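Local coordinates for arginine decarboxylase, A207R protein (Paramecium bursaria Chlorella virus 1, PDB 2NVA), which decarboxylates arginine to agmatine with the help of pyridoxal 5'-phosphate, as a dimer of identical chains of the ornithine decarboxylase-like family, at residues Leu226-Tyr229 with Met230-Tyr233; Cys136-Pro139 with Asn140-Val143; Asp32-Thr35 with Ile36-Arg40. All coordinates share one frame; numbering follows the deposited sequence.

Contact 1: Leu226-Tyr229 with Met230-Tyr233; sequences LSTY and MSDY
The hydroxyl of Thr228 gives its proton to the carboxylate of Asp232 across the first turn of helix 229-241, with OG1 of Thr228 2.7 Å from OD2 of Asp232. OG1 of Thr228 meets this oxygen from above the carboxylate plane, 42° out of it. The torsions of both residues explain the meeting: OG1 of Thr228 is tucked between its own N and C (chi1 69°), and CG of Asp232 swings beside its own N (chi1 -69°), back toward the helix start. The same two residues share the opening backbone bond of the helix, in which N of Asp232 stands 3.0 Å from O of Thr228. Thr228 occupies the N-cap position, yet its hydroxyl reaches a side chain and caps no amide. The carboxylate of Asp232 thus lies by the helix start, where its negative charge would probably suit the helix dipole.

A second, apolar pair forms between adjacent residues. Met230 folds its bent chain over one face of the Tyr229 ring: CG sits almost above the ring centre, 3.7 Å from the centroid, a CH-pi contact. SD of Met230 follows over the same face, 3.5 Å from CE2 of Tyr229, and makes a Met-aromatic contact. At the phenol end, OH of Tyr229 is hydrogen-bonded to OD2 of Asp220.

Farther out, Met230 packs on Pro184 and Tyr187 of helix 184-204 and on Leu217 in a loop. On the other flank, Thr228 and Ser231 touch Leu37 at the end of helix 24-37, placing this helix start between two neighbouring helices of the TIM barrel.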
loop_
_atom_site.group_PDB
_atom_site.type_symbol
_atom_site.label_atom_id
_atom_site.label_comp_id
_atom_site.label_asym_id
_atom_site.label_seq_id
_atom_site.Cartn_x
_atom_site.Cartn_y
_atom_site.Cartn_z
ATOM N N LEU A 226 -11.910 -2.035 30.192
ATOM C CA LEU A 226 -11.385 -0.905 29.379
ATOM C C LEU A 226 -10.615 0.087 30.243
ATOM O O LEU A 226 -11.163 0.666 31.197
ATOM C CB LEU A 226 -12.516 -0.194 28.626
ATOM C CG LEU A 226 -12.207 0.710 27.419
ATOM C CD1 LEU A 226 -11.619 -0.048 26.239
ATOM C CD2 LEU A 226 -13.481 1.414 26.970
ATOM N N SER A 227 -9.350 0.318 29.892
ATOM C CA SER A 227 -8.452 1.096 30.750
ATOM C C SER A 227 -8.752 2.590 30.713
ATOM O O SER A 227 -9.131 3.126 29.657
ATOM C CB SER A 227 -6.985 0.847 30.361
ATOM O OG SER A 227 -6.134 1.378 31.380
ATOM N N THR A 228 -8.566 3.265 31.843
ATOM C CA THR A 228 -8.853 4.705 31.902
ATOM C C THR A 228 -7.620 5.571 32.099
ATOM O O THR A 228 -7.750 6.759 32.428
ATOM C CB THR A 228 -9.879 5.038 32.993
ATOM O OG1 THR A 228 -9.294 4.820 34.283
ATOM C CG2 THR A 228 -11.117 4.150 32.851
ATOM N N TYR A 229 -6.428 5.004 31.878
ATOM C CA TYR A 229 -5.188 5.784 32.056
ATOM C C TYR A 229 -5.186 7.022 31.170
ATOM O O TYR A 229 -4.864 8.113 31.656
ATOM C CB TYR A 229 -3.883 4.955 31.915
ATOM C CG TYR A 229 -3.507 4.456 30.521
ATOM C CD1 TYR A 229 -4.363 3.626 29.803
ATOM C CD2 TYR A 229 -2.255 4.764 29.942
ATOM C CE1 TYR A 229 -4.018 3.142 28.536
ATOM C CE2 TYR A 229 -1.895 4.269 28.667
ATOM C CZ TYR A 229 -2.793 3.456 27.979
ATOM O OH TYR A 229 -2.522 2.968 26.706
ATOM N N MET A 230 -5.550 6.871 29.897
ATOM C CA MET A 230 -5.532 8.000 28.979
ATOM C C MET A 230 -6.641 9.003 29.322
ATOM O O MET A 230 -6.371 10.199 29.499
ATOM C CB MET A 230 -5.583 7.546 27.506
ATOM C CG MET A 230 -4.401 6.634 27.087
ATOM S SD MET A 230 -2.772 7.409 27.304
ATOM C CE MET A 230 -2.726 8.451 25.839
ATOM N N SER A 231 -7.866 8.498 29.463
ATOM C CA SER A 231 -9.040 9.344 29.623
ATOM C C SER A 231 -9.041 10.167 30.909
ATOM O O SER A 231 -9.378 11.342 30.873
ATOM C CB SER A 231 -10.329 8.522 29.492
ATOM O OG SER A 231 -10.439 7.563 30.537
ATOM N N ASP A 232 -8.662 9.560 32.037
ATOM C CA ASP A 232 -8.579 10.282 33.321
ATOM C C ASP A 232 -7.648 11.474 33.227
ATOM O O ASP A 232 -7.959 12.575 33.709
ATOM C CB ASP A 232 -8.053 9.360 34.430
ATOM C CG ASP A 232 -9.026 8.281 34.794
ATOM O OD1 ASP A 232 -10.249 8.497 34.572
ATOM O OD2 ASP A 232 -8.579 7.209 35.304
ATOM N N TYR A 233 -6.503 11.262 32.591
ATOM C CA TYR A 233 -5.524 12.331 32.498
ATOM C C TYR A 233 -5.925 13.412 31.495
ATOM O O TYR A 233 -5.704 14.595 31.743
ATOM C CB TYR A 233 -4.123 11.767 32.227
ATOM C CG TYR A 233 -3.005 12.624 32.786
ATOM C CD1 TYR A 233 -3.019 13.061 34.116
ATOM C CD2 TYR A 233 -1.931 13.004 31.976
ATOM C CE1 TYR A 233 -1.968 13.862 34.632
ATOM C CE2 TYR A 233 -0.888 13.784 32.471
ATOM C CZ TYR A 233 -0.895 14.208 33.774
ATOM O OH TYR A 233 0.156 15.010 34.238
#

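Contact 2: Cys136-Pro139 with Asn140-Val143; sequences CDDP and NATV
Asp138 and Ala141 close a type I beta turn through Pro139 and Asn140, in the long loop that follows strand 129-133 of the TIM barrel. The backbone bond of the turn runs from N of Ala141 to O of Asp138, 3.1 Å long.

The carboxylate of Asp138 adds an Asx turn to this bend. Its CG lies anti to the backbone N (chi1 168°), and the acid therefore leans across the mouth of the turn, where OD1 of Asp138 takes the amide N of Asn140 at 2.9 Å. That N-H approaches from above the carboxylate plane, 60° out of it. The other oxygen, OD2, is hydrogen-bonded to the hydroxyl of Ser181, so both arms of the buried acid have a partner, which would help fix its rotation.

This inner side is close-packed. The methyl of Ala141 rests 3.9 Å from CB of Asp138, while Ala186 of helix 184-204 and Val177 also touch the aspartate. Gly180 and Ser179, which bind the pyridoxal phosphate, lie about 5 and 6 Å from the Ala141 side chain. Beyond the turn, Thr142 and Val143 both face Ser179 in a classic beta bulge, and Val143 packs on Asp325 of the second subunit.

The outer side is looser. Pro139 and Asn140 form the exposed corner, and their side chains meet only lightly as they run across each other at a slant. The Asn140 amide stands beside the proline ring rather than bonding to the turn, with OD1 of Asn140 3.8 Å from CG of Pro139.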
loop_
_atom_site.group_PDB
_atom_site.type_symbol
_atom_site.label_atom_id
_atom_site.label_comp_id
_atom_site.label_asym_id
_atom_site.label_seq_id
_atom_site.Cartn_x
_atom_site.Cartn_y
_atom_site.Cartn_z
ATOM N N CYS A 136 1.999 19.322 18.316
ATOM C CA CYS A 136 2.306 18.889 19.680
ATOM C C CYS A 136 2.511 17.379 19.664
ATOM O O CYS A 136 1.532 16.618 19.715
ATOM C CB CYS A 136 1.150 19.212 20.643
ATOM S SG CYS A 136 0.737 20.946 20.907
ATOM N N ASP A 137 3.755 16.925 19.592
ATOM C CA ASP A 137 4.005 15.508 19.337
ATOM C C ASP A 137 4.046 14.641 20.598
ATOM O O ASP A 137 4.491 15.078 21.658
ATOM C CB ASP A 137 5.324 15.298 18.591
ATOM C CG ASP A 137 5.382 16.022 17.256
ATOM O OD1 ASP A 137 4.364 16.592 16.803
ATOM O OD2 ASP A 137 6.476 15.989 16.644
ATOM N N ASP A 138 3.595 13.401 20.450
ATOM C CA ASP A 138 3.925 12.355 21.405
ATOM C C ASP A 138 5.126 11.637 20.797
ATOM O O ASP A 138 4.983 10.970 19.763
ATOM C CB ASP A 138 2.750 11.381 21.559
ATOM C CG ASP A 138 3.134 10.101 22.313
ATOM O OD1 ASP A 138 4.231 10.052 22.916
ATOM O OD2 ASP A 138 2.346 9.138 22.267
ATOM N N PRO A 139 6.303 11.757 21.423
ATOM C CA PRO A 139 7.471 11.106 20.815
ATOM C C PRO A 139 7.423 9.571 20.807
ATOM O O PRO A 139 8.188 8.937 20.069
ATOM C CB PRO A 139 8.641 11.605 21.675
ATOM C CG PRO A 139 8.047 12.006 22.962
ATOM C CD PRO A 139 6.644 12.472 22.663
ATOM N N ASN A 140 6.535 8.983 21.603
ATOM C CA ASN A 140 6.369 7.537 21.628
ATOM C C ASN A 140 5.182 7.028 20.812
ATOM O O ASN A 140 4.893 5.831 20.844
ATOM C CB ASN A 140 6.232 7.040 23.074
ATOM C CG ASN A 140 7.498 7.248 23.889
ATOM O OD1 ASN A 140 7.862 8.380 24.216
ATOM N ND2 ASN A 140 8.163 6.155 24.239
ATOM N N ALA A 141 4.504 7.909 20.075
ATOM C CA ALA A 141 3.366 7.494 19.252
ATOM C C ALA A 141 3.814 6.536 18.153
ATOM O O ALA A 141 4.932 6.661 17.633
ATOM C CB ALA A 141 2.662 8.716 18.650
ATOM N N THR A 142 2.968 5.573 17.807
ATOM C CA THR A 142 3.316 4.600 16.767
ATOM C C THR A 142 3.574 5.258 15.404
ATOM O O THR A 142 4.589 4.971 14.743
ATOM C CB THR A 142 2.251 3.484 16.652
ATOM O OG1 THR A 142 2.077 2.873 17.935
ATOM C CG2 THR A 142 2.680 2.406 15.643
ATOM N N VAL A 143 2.662 6.131 14.981
ATOM C CA VAL A 143 2.808 6.841 13.704
ATOM C C VAL A 143 2.944 8.351 13.960
ATOM O O VAL A 143 2.006 9.005 14.416
ATOM C CB VAL A 143 1.627 6.535 12.757
ATOM C CG1 VAL A 143 1.818 7.251 11.411
ATOM C CG2 VAL A 143 1.445 5.007 12.571
#

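Contact 3: Asp32-Thr35 with Ile36-Arg40; sequences DQWT and ILFPR
Trp34 and Phe38, one helical turn apart, are brought together by different first torsions: CG of Trp34 trails opposite its backbone N (chi1 179°), whereas CG of Phe38 lies beside its own N (chi1 -68°). The phenylalanine ring is thereby laid across one face of the indole. CD1 of Phe38 leads, 3.5 Å above the indole plane and close to its centre, with CD2 of Trp34 as its nearest atom at 3.6 Å. The two rings are inclined at 40°, with the centroids of the six-membered rings 4.4 Å apart, neither a flat stack nor an edge-to-face pair. Behind them, CB of Phe38 sits over the five-membered ring of Trp34 in a CH-pi contact, 4.1 Å from its centroid.

The backbone bond of the last helical turn joins the same two residues. N of Phe38 donates to O of Trp34 at 2.8 Å, although Phe38 itself has already left helical angles as the first residue beyond helix 24-37. At the next step Pro39 has no N-H to offer. Instead CA of Pro39 approaches O of Thr35 at 3.3 Å in a CA-H...O contact, as the chain turns toward strand 41-46.

The outer ends of the pair are committed elsewhere. NE1 of Trp34 donates to the carbonyl of Val41, Phe256 meets the indole edge-to-face, and Phe38 packs on Ser231, Ile234 and Asn235 of helix 229-241. The Trp34 side chain lies about 8 Å from the bound pyridoxal phosphate-agmatine adduct. The contact is largely apolar: ring packing probably does most of the holding, while the one N-H bond to Val41 would help fix the turn of the indole.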
loop_
_atom_site.group_PDB
_atom_site.type_symbol
_atom_site.label_atom_id
_atom_site.label_comp_id
_atom_site.label_asym_id
_atom_site.label_seq_id
_atom_site.Cartn_x
_atom_site.Cartn_y
_atom_site.Cartn_z
ATOM N N ASP A 32 -20.817 3.790 23.785
ATOM C CA ASP A 32 -21.352 3.990 25.131
ATOM C C ASP A 32 -20.246 4.197 26.157
ATOM O O ASP A 32 -20.402 5.004 27.070
ATOM C CB ASP A 32 -22.255 2.822 25.560
ATOM C CG ASP A 32 -23.553 2.767 24.765
ATOM O OD1 ASP A 32 -24.242 1.721 24.835
ATOM O OD2 ASP A 32 -23.885 3.748 24.065
ATOM N N GLN A 33 -19.140 3.469 25.991
ATOM C CA GLN A 33 -17.969 3.608 26.848
ATOM C C GLN A 33 -17.309 4.965 26.659
ATOM O O GLN A 33 -16.875 5.587 27.623
ATOM C CB GLN A 33 -16.958 2.496 26.579
ATOM C CG GLN A 33 -17.352 1.171 27.226
ATOM C CD GLN A 33 -17.396 1.272 28.743
ATOM O OE1 GLN A 33 -18.472 1.383 29.339
ATOM N NE2 GLN A 33 -16.221 1.254 29.382
ATOM N N TRP A 34 -17.228 5.416 25.412
ATOM C CA TRP A 34 -16.662 6.734 25.142
ATOM C C TRP A 34 -17.423 7.804 25.927
ATOM O O TRP A 34 -16.815 8.669 26.543
ATOM C CB TRP A 34 -16.698 7.064 23.647
ATOM C CG TRP A 34 -16.141 8.434 23.350
ATOM C CD1 TRP A 34 -16.796 9.641 23.462
ATOM C CD2 TRP A 34 -14.805 8.744 22.932
ATOM N NE1 TRP A 34 -15.948 10.673 23.118
ATOM C CE2 TRP A 34 -14.725 10.149 22.782
ATOM C CE3 TRP A 34 -13.673 7.967 22.635
ATOM C CZ2 TRP A 34 -13.552 10.792 22.368
ATOM C CZ3 TRP A 34 -12.509 8.609 22.225
ATOM C CH2 TRP A 34 -12.454 10.003 22.105
ATOM N N THR A 35 -18.754 7.727 25.889
ATOM C CA THR A 35 -19.642 8.669 26.579
ATOM C C THR A 35 -19.340 8.728 28.078
ATOM O O THR A 35 -19.360 9.802 28.681
ATOM C CB THR A 35 -21.127 8.312 26.301
ATOM O OG1 THR A 35 -21.337 8.330 24.873
ATOM C CG2 THR A 35 -22.082 9.298 26.963
ATOM N N ILE A 36 -19.035 7.571 28.659
ATOM C CA ILE A 36 -18.669 7.498 30.066
ATOM C C ILE A 36 -17.225 7.960 30.342
ATOM O O ILE A 36 -16.991 8.696 31.307
ATOM C CB ILE A 36 -19.016 6.096 30.724
ATOM C CG1 ILE A 36 -18.314 5.922 32.076
ATOM C CG2 ILE A 36 -18.587 4.949 29.874
ATOM C CD1 ILE A 36 -19.027 6.580 33.227
ATOM N N LEU A 37 -16.278 7.552 29.503
ATOM C CA LEU A 37 -14.875 7.915 29.702
ATOM C C LEU A 37 -14.633 9.411 29.489
ATOM O O LEU A 37 -13.843 10.033 30.198
ATOM C CB LEU A 37 -13.973 7.099 28.774
ATOM C CG LEU A 37 -14.004 5.581 28.962
ATOM C CD1 LEU A 37 -13.120 4.895 27.932
ATOM C CD2 LEU A 37 -13.582 5.205 30.374
ATOM N N PHE A 38 -15.323 9.974 28.503
ATOM C CA PHE A 38 -15.104 11.350 28.054
ATOM C C PHE A 38 -16.430 12.092 28.044
ATOM O O PHE A 38 -16.968 12.411 26.978
ATOM C CB PHE A 38 -14.527 11.359 26.635
ATOM C CG PHE A 38 -13.135 10.823 26.531
ATOM C CD1 PHE A 38 -12.892 9.609 25.897
ATOM C CD2 PHE A 38 -12.055 11.546 27.035
ATOM C CE1 PHE A 38 -11.597 9.106 25.783
ATOM C CE2 PHE A 38 -10.752 11.055 26.916
ATOM C CZ PHE A 38 -10.532 9.829 26.294
ATOM N N PRO A 39 -16.987 12.375 29.235
ATOM C CA PRO A 39 -18.346 12.919 29.196
ATOM C C PRO A 39 -18.483 14.305 28.547
ATOM O O PRO A 39 -19.601 14.709 28.235
ATOM C CB PRO A 39 -18.741 12.990 30.670
ATOM C CG PRO A 39 -17.447 13.055 31.402
ATOM C CD PRO A 39 -16.467 12.251 30.609
ATOM N N ARG A 40 -17.377 15.018 28.356
ATOM C CA ARG A 40 -17.420 16.351 27.749
ATOM C C ARG A 40 -17.016 16.368 26.273
ATOM O O ARG A 40 -17.102 17.409 25.624
ATOM C CB ARG A 40 -16.518 17.328 28.512
ATOM C CG ARG A 40 -17.069 17.761 29.883
ATOM C CD ARG A 40 -16.327 19.019 30.385
ATOM N NE ARG A 40 -16.462 20.190 29.510
ATOM C CZ ARG A 40 -15.753 21.314 29.639
ATOM N NH1 ARG A 40 -14.835 21.432 30.600
ATOM N NH2 ARG A 40 -15.948 22.331 28.804
#

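In the fold
Contacts 1 and 3 belong to one neighbourhood of the barrel: the start of helix 229-241 and the end of helix 24-37 touch, and Leu226, just ahead of the former, packs on Leu37. Contact 2 stands apart, its centre about 17 Å from that of contact 1 and 24 Å from that of contact 3, in a loop by the subunit interface. Each contact mixes buried and exposed residues. Contact 3 buries an aromatic pair, contact 1 joins a hydroxyl-carboxylate bond on its outer side to a buried methionine, and contact 2 relies on a buried carboxylate that grips backbone and hydroxyl beside the cofactor-binding loop.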